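Mitochondrial enolase superfamily member 1 (PDB 4A35) dehydrates L-fuconate to 2-keto-3-deoxy-L-fuconate in L-fucose breakdown, using a magnesium ion to stabilise the enediolate intermediate. Local coordinates at residues Arg4-Arg9 with Asn79-Asp84; Asp48-Cys53 with Ala128-Lys133; Pro134-Leu139 with Met408-Pro413; Gln367-Phe372 with Pro413-Glu418. One frame throughout, in Å; residues are numbered along the deposited sequence.

In the fold
The four contacts run from the edge of the N-terminal domain toward the barrel. Contacts 1 and 2, with centres about 13 Å apart, both reach the antiparallel sheet of strands 7-16, 36-44 and 52-58; their segments alternate along the chain, and a salt bridge from Arg4 to Asp48 joins them. Contact 2 holds the end of helix 110-131, which is followed by helix 135-141 of contact 3, the two contact centres about 12 Å apart. Contacts 3 and 4, centres only about 6 Å apart, share Pro413 and use successive parts of one loop after strand 406-408. That late loop thus ties the N-terminal domain to helix 362-377, and Lys129 with Glu418 adds a salt bridge between contacts 2 and 4.

Contact 1 of 4, residues Arg4-Arg9 with Asn79-Asp84; sequences RGRISR and NKDLKD
Arg6 and Asp81 meet in a single beta bridge, their CA atoms 4.1 Å apart, while the short runs Arg4-Ile7 and Asn79-Leu82 head in largely opposing directions, 143° apart. Ile7 is gripped at both backbone polar atoms: its N donates to Lys80 O at 2.8 Å, and its O accepts from Asn79 N at 2.8 Å. At the other end Leu82 N donates to Gly5 O at 3.0 Å, and a water that donates to the same oxygen takes the N-H of Lys83, so Gly5 receives two successive N-H groups from the start of helix 82-86, one of them through the water. Glycine suits this position because a side chain would be jammed against the carbonyl oxygen of Arg4.

The Arg6 chain leaves extended and bends at chi3 (-62°), which turns its guanidinium toward Asn79 and Asp81. NH1 donates to Asn79 O at 2.9 Å; that oxygen lies in the guanidinium plane, although NH1 itself stands above the carbonyl plane. Asp81 comes differently, its carboxylate turned 60° from the guanidinium and OD1 placed over one face, 3.1 Å from Arg6 NE. On the buried side Ile7 CD1 approaches Leu82 CD1 to 4.3 Å, and the leucine continues onto Val123 and Leu126 of helix 110-131, where branched apolar groups fill the space between strand and helices.

The chemistry divides the work: backbone bonds fix the pairing, whereas the Arg6-Asp81 salt bridge, with no N-H aimed at OD1, is an attraction of charges that probably depends little on exact orientation.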
loop_
_atom_site.group_PDB
_atom_site.type_symbol
_atom_site.label_atom_id
_atom_site.label_comp_id
_atom_site.label_asym_id
_atom_site.label_seq_id
_atom_site.Cartn_x
_atom_site.Cartn_y
_atom_site.Cartn_z
ATOM N N ARG A 4 33.882 6.059 0.152
ATOM C CA ARG A 4 34.556 6.144 -1.144
ATOM C C ARG A 4 33.874 5.208 -2.131
ATOM O O ARG A 4 33.156 4.283 -1.728
ATOM C CB ARG A 4 36.053 5.766 -0.988
ATOM C CG ARG A 4 36.321 4.273 -0.633
ATOM C CD ARG A 4 36.341 3.984 0.862
ATOM N NE ARG A 4 36.452 2.554 1.175
ATOM C CZ ARG A 4 36.537 2.047 2.407
ATOM N NH1 ARG A 4 36.518 2.849 3.468
ATOM N NH2 ARG A 4 36.644 0.737 2.587
ATOM N N GLY A 5 34.141 5.432 -3.405
ATOM C CA GLY A 5 33.659 4.537 -4.432
ATOM C C GLY A 5 32.366 4.917 -5.101
ATOM O O GLY A 5 31.530 5.623 -4.539
ATOM N N ARG A 6 32.258 4.474 -6.346
ATOM C CA ARG A 6 31.085 4.585 -7.203
ATOM C C ARG A 6 30.398 3.229 -7.218
ATOM O O ARG A 6 31.057 2.217 -7.435
ATOM C CB ARG A 6 31.470 5.037 -8.624
ATOM C CG ARG A 6 30.231 5.450 -9.420
ATOM C CD ARG A 6 30.545 6.147 -10.732
ATOM N NE ARG A 6 31.281 7.405 -10.544
ATOM C CZ ARG A 6 30.761 8.623 -10.635
ATOM N NH1 ARG A 6 29.458 8.785 -10.837
ATOM N NH2 ARG A 6 31.531 9.689 -10.491
ATOM N N ILE A 7 29.073 3.207 -6.989
ATOM C CA ILE A 7 28.326 1.952 -7.007
ATOM C C ILE A 7 28.348 1.453 -8.471
ATOM O O ILE A 7 27.970 2.191 -9.361
ATOM C CB ILE A 7 26.911 2.132 -6.409
ATOM C CG1 ILE A 7 27.075 2.294 -4.872
ATOM C CG2 ILE A 7 26.015 0.926 -6.780
ATOM C CD1 ILE A 7 26.083 3.051 -4.244
ATOM N N SER A 8 28.940 0.280 -8.705
ATOM C CA SER A 8 29.200 -0.209 -10.053
ATOM C C SER A 8 28.321 -1.366 -10.456
ATOM O O SER A 8 28.079 -1.539 -11.651
ATOM C CB SER A 8 30.669 -0.621 -10.171
ATOM O OG SER A 8 30.982 -1.535 -9.135
ATOM N N ARG A 9 27.884 -2.196 -9.487
ATOM C CA ARG A 9 27.058 -3.385 -9.739
ATOM C C ARG A 9 25.972 -3.554 -8.699
ATOM O O ARG A 9 26.142 -3.181 -7.539
ATOM C CB ARG A 9 27.902 -4.687 -9.755
ATOM C CG ARG A 9 29.063 -4.751 -10.753
ATOM C CD ARG A 9 30.341 -5.209 -10.068
ATOM N NE ARG A 9 31.519 -4.457 -10.520
ATOM C CZ ARG A 9 32.595 -4.207 -9.775
ATOM N NH1 ARG A 9 32.660 -4.639 -8.522
ATOM N NH2 ARG A 9 33.608 -3.511 -10.276
ATOM N N ASN A 79 25.960 3.602 -10.784
ATOM C CA ASN A 79 26.803 4.700 -11.273
ATOM C C ASN A 79 26.745 5.958 -10.388
ATOM O O ASN A 79 27.108 7.029 -10.839
ATOM C CB ASN A 79 26.481 5.056 -12.744
ATOM C CG ASN A 79 26.467 3.849 -13.641
ATOM O OD1 ASN A 79 25.421 3.470 -14.189
ATOM N ND2 ASN A 79 27.585 3.143 -13.692
ATOM N N LYS A 80 26.348 5.807 -9.127
ATOM C CA LYS A 80 26.305 6.896 -8.156
ATOM C C LYS A 80 27.474 6.778 -7.198
ATOM O O LYS A 80 27.761 5.667 -6.741
ATOM C CB LYS A 80 24.985 6.860 -7.352
ATOM C CG LYS A 80 23.888 7.785 -7.865
ATOM C CD LYS A 80 23.263 7.265 -9.139
ATOM C CE LYS A 80 22.466 8.286 -9.896
ATOM N NZ LYS A 80 22.038 7.733 -11.205
ATOM N N ASP A 81 28.114 7.912 -6.855
ATOM C CA ASP A 81 29.169 7.948 -5.823
ATOM C C ASP A 81 28.482 7.774 -4.471
ATOM O O ASP A 81 27.498 8.473 -4.204
ATOM C CB ASP A 81 29.937 9.276 -5.848
ATOM C CG ASP A 81 30.905 9.379 -7.016
ATOM O OD1 ASP A 81 31.336 8.309 -7.530
ATOM O OD2 ASP A 81 31.237 10.523 -7.413
ATOM N N LEU A 82 28.963 6.854 -3.639
ATOM C CA LEU A 82 28.360 6.619 -2.316
ATOM C C LEU A 82 28.374 7.902 -1.455
ATOM O O LEU A 82 27.413 8.143 -0.718
ATOM C CB LEU A 82 29.062 5.459 -1.585
ATOM C CG LEU A 82 28.463 5.055 -0.214
ATOM C CD1 LEU A 82 26.947 4.680 -0.331
ATOM C CD2 LEU A 82 29.257 3.953 0.404
ATOM N N LYS A 83 29.426 8.753 -1.610
ATOM C CA LYS A 83 29.555 10.028 -0.901
ATOM C C LYS A 83 28.348 10.948 -1.178
ATOM O O LYS A 83 27.842 11.593 -0.255
ATOM C CB LYS A 83 30.860 10.741 -1.324
ATOM C CG LYS A 83 31.207 11.934 -0.467
ATOM N N ASP A 84 27.867 10.940 -2.442
ATOM C CA ASP A 84 26.752 11.746 -2.932
ATOM C C ASP A 84 25.422 11.272 -2.379
ATOM O O ASP A 84 24.534 12.101 -2.176
ATOM C CB ASP A 84 26.714 11.733 -4.474
ATOM C CG ASP A 84 27.800 12.587 -5.127
ATOM O OD1 ASP A 84 28.414 13.418 -4.421
ATOM O OD2 ASP A 84 27.984 12.468 -6.349
HETATM O O HOH W 1 31.842 7.840 -2.959
#

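Contact 2 of 4, residues Asp48-Cys53 with Ala128-Lys133; sequences DGIKGC and AKQEGK
Ile50 and Lys129 supply the apolar part of the contact: Ile50 CG2 presses on Lys129 CB at 3.4 Å, tighter than usual for two carbons, and also borders Lys129 CD. The lysine suits this place because its methylene chain can lie against isoleucine while its ammonium travels on to polar partners. The chain is extended beyond CG, and NZ donates to Lys51 O at 3.0 Å.

Charge and water complete the grip on NZ. It forms salt bridges with Asp125 and Glu418, and a water accepts from both NZ and Lys51 N. Shortened to an alanine, the residue would probably leave Asp125 and Glu418 without their shared counter-charge and Lys51 O without the NZ donor. A second water accepts an N-H from Gln130 NE2 at 3.0 Å and donates to Asp48 OD1 and Ile50 O.

Within the turn, Asp48 OD1 accepts from Ile50 N at 3.0 Å, an Asx turn, while OD2 pairs with Arg4, whose backbone O in turn takes a bond from Gln130 NE2. Gly132, with positive phi, ends helix 110-131 in a Schellman motif.

The contact thereby joins the turn leading into strand 52-58 to the last turn of helix 110-131, with strand 36-44 beside the turn and helix 135-141 packed on Ala128.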
loop_
_atom_site.group_PDB
_atom_site.type_symbol
_atom_site.label_atom_id
_atom_site.label_comp_id
_atom_site.label_asym_id
_atom_site.label_seq_id
_atom_site.Cartn_x
_atom_site.Cartn_y
_atom_site.Cartn_z
ATOM N N ASP A 48 38.127 -2.661 -2.495
ATOM C CA ASP A 48 38.370 -2.930 -1.072
ATOM C C ASP A 48 37.668 -4.214 -0.620
ATOM O O ASP A 48 37.752 -4.568 0.547
ATOM C CB ASP A 48 37.912 -1.736 -0.199
ATOM C CG ASP A 48 36.466 -1.283 -0.370
ATOM O OD1 ASP A 48 35.694 -1.975 -1.079
ATOM O OD2 ASP A 48 36.105 -0.238 0.195
ATOM N N GLY A 49 36.957 -4.866 -1.536
ATOM C CA GLY A 49 36.152 -6.064 -1.272
ATOM C C GLY A 49 34.933 -5.841 -0.378
ATOM O O GLY A 49 34.276 -6.810 0.020
ATOM N N ILE A 50 34.578 -4.571 -0.086
ATOM C CA ILE A 50 33.421 -4.290 0.798
ATOM C C ILE A 50 32.172 -4.209 -0.068
ATOM O O ILE A 50 32.134 -3.424 -1.018
ATOM C CB ILE A 50 33.592 -3.012 1.686
ATOM C CG1 ILE A 50 34.896 -2.997 2.549
ATOM C CG2 ILE A 50 32.307 -2.689 2.476
ATOM C CD1 ILE A 50 34.992 -3.957 3.728
ATOM N N LYS A 51 31.162 -5.008 0.270
ATOM C CA LYS A 51 29.888 -5.041 -0.464
ATOM C C LYS A 51 28.753 -4.677 0.441
ATOM O O LYS A 51 28.819 -4.918 1.651
ATOM C CB LYS A 51 29.653 -6.424 -1.079
ATOM C CG LYS A 51 30.740 -6.819 -2.072
ATOM C CD LYS A 51 30.530 -8.215 -2.611
ATOM C CE LYS A 51 31.736 -8.616 -3.425
ATOM N NZ LYS A 51 31.486 -9.840 -4.213
ATOM N N GLY A 52 27.749 -4.037 -0.138
ATOM C CA GLY A 52 26.530 -3.711 0.568
ATOM C C GLY A 52 25.505 -4.804 0.327
ATOM O O GLY A 52 25.177 -5.119 -0.822
ATOM N N CYS A 53 25.025 -5.426 1.415
ATOM C CA CYS A 53 24.000 -6.455 1.332
ATOM C C CYS A 53 22.674 -5.929 1.889
ATOM O O CYS A 53 22.647 -5.235 2.902
ATOM C CB CYS A 53 24.454 -7.716 2.052
ATOM S SG CYS A 53 26.095 -8.300 1.534
ATOM N N ALA A 128 28.025 1.556 6.580
ATOM C CA ALA A 128 28.489 1.146 7.928
ATOM C C ALA A 128 29.777 0.316 7.814
ATOM O O ALA A 128 30.736 0.576 8.530
ATOM C CB ALA A 128 27.402 0.364 8.651
ATOM N N LYS A 129 29.852 -0.572 6.830
ATOM C CA LYS A 129 31.085 -1.354 6.612
ATOM C C LYS A 129 32.269 -0.464 6.207
ATOM O O LYS A 129 33.379 -0.686 6.717
ATOM C CB LYS A 129 30.882 -2.443 5.537
ATOM C CG LYS A 129 30.020 -3.639 5.975
ATOM C CD LYS A 129 29.751 -4.552 4.761
ATOM C CE LYS A 129 29.180 -5.885 5.228
ATOM N NZ LYS A 129 28.576 -6.651 4.090
ATOM N N GLN A 130 32.065 0.514 5.278
ATOM C CA GLN A 130 33.180 1.396 4.874
ATOM C C GLN A 130 33.667 2.248 6.071
ATOM O O GLN A 130 34.864 2.575 6.148
ATOM C CB GLN A 130 32.804 2.301 3.709
ATOM C CG GLN A 130 32.624 1.560 2.382
ATOM C CD GLN A 130 32.676 2.527 1.226
ATOM O OE1 GLN A 130 32.631 3.749 1.405
ATOM N NE2 GLN A 130 32.771 2.012 0.006
ATOM N N GLU A 131 32.747 2.555 7.022
ATOM C CA GLU A 131 33.057 3.306 8.251
ATOM C C GLU A 131 33.615 2.400 9.384
ATOM O O GLU A 131 34.098 2.925 10.399
ATOM C CB GLU A 131 31.809 4.078 8.753
ATOM C CG GLU A 131 31.266 5.110 7.772
ATOM C CD GLU A 131 31.982 6.440 7.590
ATOM O OE1 GLU A 131 33.178 6.525 7.945
ATOM O OE2 GLU A 131 31.340 7.406 7.113
ATOM N N GLY A 132 33.573 1.072 9.193
ATOM C CA GLY A 132 34.110 0.086 10.128
ATOM C C GLY A 132 33.331 0.018 11.418
ATOM O O GLY A 132 33.906 -0.210 12.488
ATOM N N LYS A 133 32.003 0.229 11.315
ATOM C CA LYS A 133 31.103 0.255 12.466
ATOM C C LYS A 133 29.818 -0.530 12.195
ATOM O O LYS A 133 29.325 -0.532 11.063
ATOM C CB LYS A 133 30.695 1.730 12.762
ATOM C CG LYS A 133 31.777 2.543 13.420
ATOM C CD LYS A 133 31.337 3.999 13.576
ATOM C CE LYS A 133 32.500 4.807 14.135
ATOM N NZ LYS A 133 32.132 6.225 14.358
HETATM O O HOH W 2 33.265 -0.689 -1.255
HETATM O O HOH W 3 31.104 -6.981 2.425
#

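Contact 3 of 4, residues Pro134-Leu139 with Met408-Pro413; sequences PVWKLL and MPPKDP
Trp136 reaches from the first turn of helix 135-141 to the loop of Pro409 and Pro410. Its CB points toward that loop, and chi1 (71°) sets CG in the crowded position between the backbone N and the carbonyl carbon. Beyond CG, CD1 touches Pro410 CD at 3.7 Å. Next comes NE1, the polar atom of the ring, which donates to Pro410 O at 2.9 Å; the bond is nearly straight (171°), lies close to the ring plane and uses a lone pair of the carbonyl. Farther out CE2 and CZ2 rest obliquely against Pro409 CB, with CZ2 at 3.8 Å. Tryptophan suits the site because one rigid group offers both a donor and a broad apolar surface.

Pro134 adds a second touch at the N-cap position, where a proline costs the helix no N-H bond. Its CG comes within 3.4 Å of Pro410 O, and its CB lies 3.4 Å from Asp412 O.

Such a junction, in which a late loop of the chain packs against an N-terminal helix, belongs to the enolase superfamily's two-domain design, whose capping domain is built from both ends of the chain beside the barrel.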
loop_
_atom_site.group_PDB
_atom_site.type_symbol
_atom_site.label_atom_id
_atom_site.label_comp_id
_atom_site.label_asym_id
_atom_site.label_seq_id
_atom_site.Cartn_x
_atom_site.Cartn_y
_atom_site.Cartn_z
ATOM N N PRO A 134 29.261 -1.223 13.213
ATOM C CA PRO A 134 27.900 -1.777 13.036
ATOM C C PRO A 134 26.933 -0.588 12.850
ATOM O O PRO A 134 27.240 0.538 13.299
ATOM C CB PRO A 134 27.620 -2.491 14.375
ATOM C CG PRO A 134 28.593 -1.926 15.338
ATOM C CD PRO A 134 29.740 -1.339 14.614
ATOM N N VAL A 135 25.817 -0.795 12.145
ATOM C CA VAL A 135 24.866 0.292 11.884
ATOM C C VAL A 135 24.432 0.977 13.219
ATOM O O VAL A 135 24.328 2.213 13.254
ATOM C CB VAL A 135 23.657 -0.193 11.019
ATOM C CG1 VAL A 135 22.437 0.727 11.170
ATOM C CG2 VAL A 135 24.076 -0.308 9.546
ATOM N N TRP A 136 24.133 0.209 14.278
ATOM C CA TRP A 136 23.700 0.867 15.534
ATOM C C TRP A 136 24.741 1.937 16.006
ATOM O O TRP A 136 24.359 3.049 16.392
ATOM C CB TRP A 136 23.398 -0.141 16.662
ATOM C CG TRP A 136 24.597 -0.846 17.260
ATOM C CD1 TRP A 136 25.064 -2.085 16.927
ATOM C CD2 TRP A 136 25.442 -0.369 18.329
ATOM N NE1 TRP A 136 26.184 -2.392 17.675
ATOM C CE2 TRP A 136 26.418 -1.373 18.572
ATOM C CE3 TRP A 136 25.482 0.818 19.092
ATOM C CZ2 TRP A 136 27.416 -1.238 19.548
ATOM C CZ3 TRP A 136 26.488 0.954 20.064
ATOM C CH2 TRP A 136 27.449 -0.055 20.263
ATOM N N LYS A 137 26.043 1.634 15.842
ATOM C CA LYS A 137 27.127 2.491 16.309
ATOM C C LYS A 137 27.325 3.648 15.373
ATOM O O LYS A 137 27.554 4.769 15.829
ATOM C CB LYS A 137 28.422 1.678 16.507
ATOM C CG LYS A 137 29.604 2.480 17.082
ATOM C CD LYS A 137 29.290 3.156 18.436
ATOM C CE LYS A 137 30.563 3.651 19.131
ATOM N NZ LYS A 137 30.229 4.713 20.141
ATOM N N LEU A 138 27.136 3.405 14.058
ATOM C CA LEU A 138 27.190 4.477 13.059
ATOM C C LEU A 138 26.143 5.527 13.410
ATOM O O LEU A 138 26.431 6.736 13.372
ATOM C CB LEU A 138 26.916 3.886 11.643
ATOM C CG LEU A 138 26.798 4.902 10.483
ATOM C CD1 LEU A 138 28.198 5.487 10.174
ATOM C CD2 LEU A 138 26.167 4.223 9.215
ATOM N N LEU A 139 24.912 5.058 13.750
ATOM C CA LEU A 139 23.812 5.953 14.112
ATOM C C LEU A 139 24.104 6.692 15.414
ATOM O O LEU A 139 23.944 7.928 15.472
ATOM C CB LEU A 139 22.505 5.150 14.223
ATOM C CG LEU A 139 21.967 4.634 12.878
ATOM C CD1 LEU A 139 20.799 3.680 13.103
ATOM C CD2 LEU A 139 21.585 5.821 11.956
ATOM N N MET A 408 22.683 -9.083 22.303
ATOM C CA MET A 408 23.978 -8.482 22.544
ATOM C C MET A 408 24.330 -7.626 21.309
ATOM O O MET A 408 24.087 -8.089 20.175
ATOM C CB MET A 408 25.027 -9.566 22.844
ATOM C CG MET A 408 24.671 -10.393 24.061
ATOM S SD MET A 408 24.241 -9.470 25.570
ATOM C CE MET A 408 25.838 -8.704 25.923
ATOM N N PRO A 409 24.765 -6.359 21.507
ATOM C CA PRO A 409 25.025 -5.474 20.349
ATOM C C PRO A 409 26.005 -6.060 19.328
ATOM O O PRO A 409 27.117 -6.446 19.704
ATOM C CB PRO A 409 25.609 -4.202 20.987
ATOM C CG PRO A 409 25.115 -4.215 22.402
ATOM C CD PRO A 409 25.130 -5.689 22.777
ATOM N N PRO A 410 25.639 -6.066 18.030
ATOM C CA PRO A 410 26.587 -6.560 17.000
ATOM C C PRO A 410 27.946 -5.853 17.060
ATOM O O PRO A 410 28.014 -4.639 17.272
ATOM C CB PRO A 410 25.867 -6.251 15.679
ATOM C CG PRO A 410 24.395 -6.327 16.039
ATOM C CD PRO A 410 24.323 -5.717 17.444
ATOM N N LYS A 411 29.024 -6.613 16.908
ATOM C CA LYS A 411 30.378 -6.067 16.995
ATOM C C LYS A 411 30.995 -5.765 15.641
ATOM O O LYS A 411 31.928 -4.948 15.555
ATOM C CB LYS A 411 31.297 -7.049 17.758
ATOM C CG LYS A 411 30.949 -7.151 19.248
ATOM C CD LYS A 411 31.305 -8.523 19.815
ATOM C CE LYS A 411 31.483 -8.488 21.309
ATOM N NZ LYS A 411 32.052 -9.765 21.811
ATOM N N ASP A 412 30.532 -6.455 14.599
ATOM C CA ASP A 412 31.155 -6.333 13.285
ATOM C C ASP A 412 30.638 -5.167 12.482
ATOM O O ASP A 412 29.469 -4.805 12.622
ATOM C CB ASP A 412 30.980 -7.627 12.480
ATOM C CG ASP A 412 31.618 -8.848 13.164
ATOM O OD1 ASP A 412 32.857 -8.895 13.250
ATOM O OD2 ASP A 412 30.865 -9.692 13.698
ATOM N N PRO A 413 31.464 -4.589 11.577
ATOM C CA PRO A 413 30.929 -3.524 10.697
ATOM C C PRO A 413 29.722 -4.002 9.838
ATOM O O PRO A 413 29.663 -5.182 9.411
ATOM C CB PRO A 413 32.127 -3.180 9.792
ATOM C CG PRO A 413 33.360 -3.601 10.606
ATOM C CD PRO A 413 32.908 -4.851 11.317
#

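Contact 4 of 4, residues Gln367-Phe372 with Pro413-Glu418; sequences QHLIIF and PGYSTE
His368 and Tyr415 dominate this buried contact, in which helix 362-377 of the modified TIM barrel common to the enolase superfamily meets the loop following strand 406-408. The two rings form an offset edge-to-face pair, centroids 5.5 Å apart and planes at 73°, with the tyrosine edge toward the imidazole face. Tyr415 CD1 reaches His368 CD2 at 3.7 Å. Tyr415 leaves its backbone pointing away from the helix, yet with CG anti to the backbone N (chi1 -162°) the ring swings back to the histidine.

At the imidazole edge, NE2 shares a nearly straight hydrogen bond of 2.9 Å with Ser416 OG. The other nitrogen, ND1, bonds to Trp136 N, so this one histidine links the helix to two separate parts of the chain, a task suited to a ring with a nitrogen on each of two sides. With a leucine here, the N-H of Trp136 and the hydroxyl of Ser416 would probably lose the partner they share, and the tyrosine edge its aromatic face.

Gly414 has backbone angles that call for glycine, and its O lies 3.5 Å from His368 CE1. At the far end of the tyrosine ring, Tyr415 OH rests against an apolar branch, 3.6 Å from Leu369 CD1.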
loop_
_atom_site.group_PDB
_atom_site.type_symbol
_atom_site.label_atom_id
_atom_site.label_comp_id
_atom_site.label_asym_id
_atom_site.label_seq_id
_atom_site.Cartn_x
_atom_site.Cartn_y
_atom_site.Cartn_z
ATOM N N GLN A 367 17.518 -5.217 15.480
ATOM C CA GLN A 367 18.286 -5.069 16.756
ATOM C C GLN A 367 19.147 -3.746 16.703
ATOM O O GLN A 367 19.269 -3.068 17.708
ATOM C CB GLN A 367 19.190 -6.321 16.981
ATOM C CG GLN A 367 20.275 -6.491 15.916
ATOM C CD GLN A 367 21.197 -7.675 16.195
ATOM O OE1 GLN A 367 21.360 -8.116 17.359
ATOM N NE2 GLN A 367 21.722 -8.259 15.128
ATOM N N HIS A 368 19.721 -3.384 15.506
ATOM C CA HIS A 368 20.515 -2.157 15.390
ATOM C C HIS A 368 19.648 -0.939 15.664
ATOM O O HIS A 368 20.097 0.013 16.287
ATOM C CB HIS A 368 21.110 -2.040 13.950
ATOM C CG HIS A 368 22.198 -3.021 13.632
ATOM N ND1 HIS A 368 23.540 -2.687 13.803
ATOM C CD2 HIS A 368 22.113 -4.273 13.140
ATOM C CE1 HIS A 368 24.217 -3.763 13.442
ATOM N NE2 HIS A 368 23.401 -4.739 13.013
ATOM N N LEU A 369 18.428 -0.952 15.130
ATOM C CA LEU A 369 17.548 0.212 15.240
ATOM C C LEU A 369 17.106 0.439 16.710
ATOM O O LEU A 369 17.055 1.585 17.179
ATOM C CB LEU A 369 16.334 0.069 14.303
ATOM C CG LEU A 369 16.654 -0.062 12.798
ATOM C CD1 LEU A 369 15.342 -0.355 11.967
ATOM C CD2 LEU A 369 17.352 1.143 12.272
ATOM N N ILE A 370 16.766 -0.644 17.414
ATOM C CA ILE A 370 16.266 -0.503 18.785
ATOM C C ILE A 370 17.417 -0.243 19.801
ATOM O O ILE A 370 17.192 0.482 20.772
ATOM C CB ILE A 370 15.331 -1.671 19.176
ATOM C CG1 ILE A 370 14.340 -1.241 20.276
ATOM C CG2 ILE A 370 16.048 -3.006 19.498
ATOM C CD1 ILE A 370 13.285 -0.031 19.867
ATOM N N ILE A 371 18.642 -0.767 19.531
ATOM C CA ILE A 371 19.792 -0.443 20.368
ATOM C C ILE A 371 20.058 1.081 20.209
ATOM O O ILE A 371 20.289 1.770 21.197
ATOM C CB ILE A 371 20.985 -1.341 20.047
ATOM C CG1 ILE A 371 20.709 -2.791 20.604
ATOM C CG2 ILE A 371 22.320 -0.755 20.568
ATOM C CD1 ILE A 371 21.617 -3.813 20.006
ATOM N N PHE A 372 20.045 1.570 18.942
ATOM C CA PHE A 372 20.188 3.008 18.671
ATOM C C PHE A 372 19.071 3.798 19.402
ATOM O O PHE A 372 19.379 4.797 20.063
ATOM C CB PHE A 372 20.222 3.331 17.163
ATOM C CG PHE A 372 19.963 4.813 16.887
ATOM C CD1 PHE A 372 20.943 5.769 17.153
ATOM C CD2 PHE A 372 18.714 5.250 16.425
ATOM C CE1 PHE A 372 20.698 7.137 16.917
ATOM C CE2 PHE A 372 18.453 6.622 16.254
ATOM C CZ PHE A 372 19.458 7.554 16.487
ATOM N N PRO A 413 31.464 -4.589 11.577
ATOM C CA PRO A 413 30.929 -3.524 10.697
ATOM C C PRO A 413 29.722 -4.002 9.838
ATOM O O PRO A 413 29.663 -5.182 9.411
ATOM C CB PRO A 413 32.127 -3.180 9.792
ATOM C CG PRO A 413 33.360 -3.601 10.606
ATOM C CD PRO A 413 32.908 -4.851 11.317
ATOM N N GLY A 414 28.793 -3.088 9.574
ATOM C CA GLY A 414 27.639 -3.376 8.716
ATOM C C GLY A 414 26.301 -3.486 9.418
ATOM O O GLY A 414 26.184 -3.186 10.623
ATOM N N TYR A 415 25.254 -3.860 8.627
ATOM C CA TYR A 415 23.874 -3.900 9.129
ATOM C C TYR A 415 23.445 -5.366 9.473
ATOM O O TYR A 415 22.258 -5.629 9.679
ATOM C CB TYR A 415 22.969 -3.276 8.044
ATOM C CG TYR A 415 21.596 -2.816 8.479
ATOM C CD1 TYR A 415 21.249 -2.750 9.838
ATOM C CD2 TYR A 415 20.647 -2.426 7.542
ATOM C CE1 TYR A 415 19.966 -2.402 10.235
ATOM C CE2 TYR A 415 19.374 -2.011 7.933
ATOM C CZ TYR A 415 19.017 -2.077 9.281
ATOM O OH TYR A 415 17.787 -1.640 9.696
ATOM N N SER A 416 24.440 -6.323 9.506
ATOM C CA SER A 416 24.165 -7.775 9.761
ATOM C C SER A 416 23.212 -8.363 8.687
ATOM O O SER A 416 22.518 -9.359 8.955
ATOM C CB SER A 416 23.525 -8.010 11.134
ATOM O OG SER A 416 24.269 -7.383 12.158
ATOM N N THR A 417 23.158 -7.728 7.513
ATOM C CA THR A 417 22.297 -8.156 6.374
ATOM C C THR A 417 22.961 -9.288 5.553
ATOM O O THR A 417 22.295 -9.956 4.760
ATOM C CB THR A 417 22.094 -6.959 5.403
ATOM O OG1 THR A 417 23.383 -6.358 5.269
ATOM C CG2 THR A 417 21.112 -5.904 5.923
ATOM N N GLU A 418 24.299 -9.396 5.634
ATOM C CA GLU A 418 25.034 -10.308 4.781
ATOM C C GLU A 418 24.655 -11.785 4.983
ATOM O O GLU A 418 24.661 -12.289 6.106
ATOM C CB GLU A 418 26.550 -10.138 4.954
ATOM C CG GLU A 418 27.329 -10.921 3.908
ATOM C CD GLU A 418 28.756 -10.439 3.799
ATOM O OE1 GLU A 418 29.102 -9.416 4.439
ATOM O OE2 GLU A 418 29.549 -11.151 3.151
HETATM O O HOH W 4 24.200 -9.464 13.978
#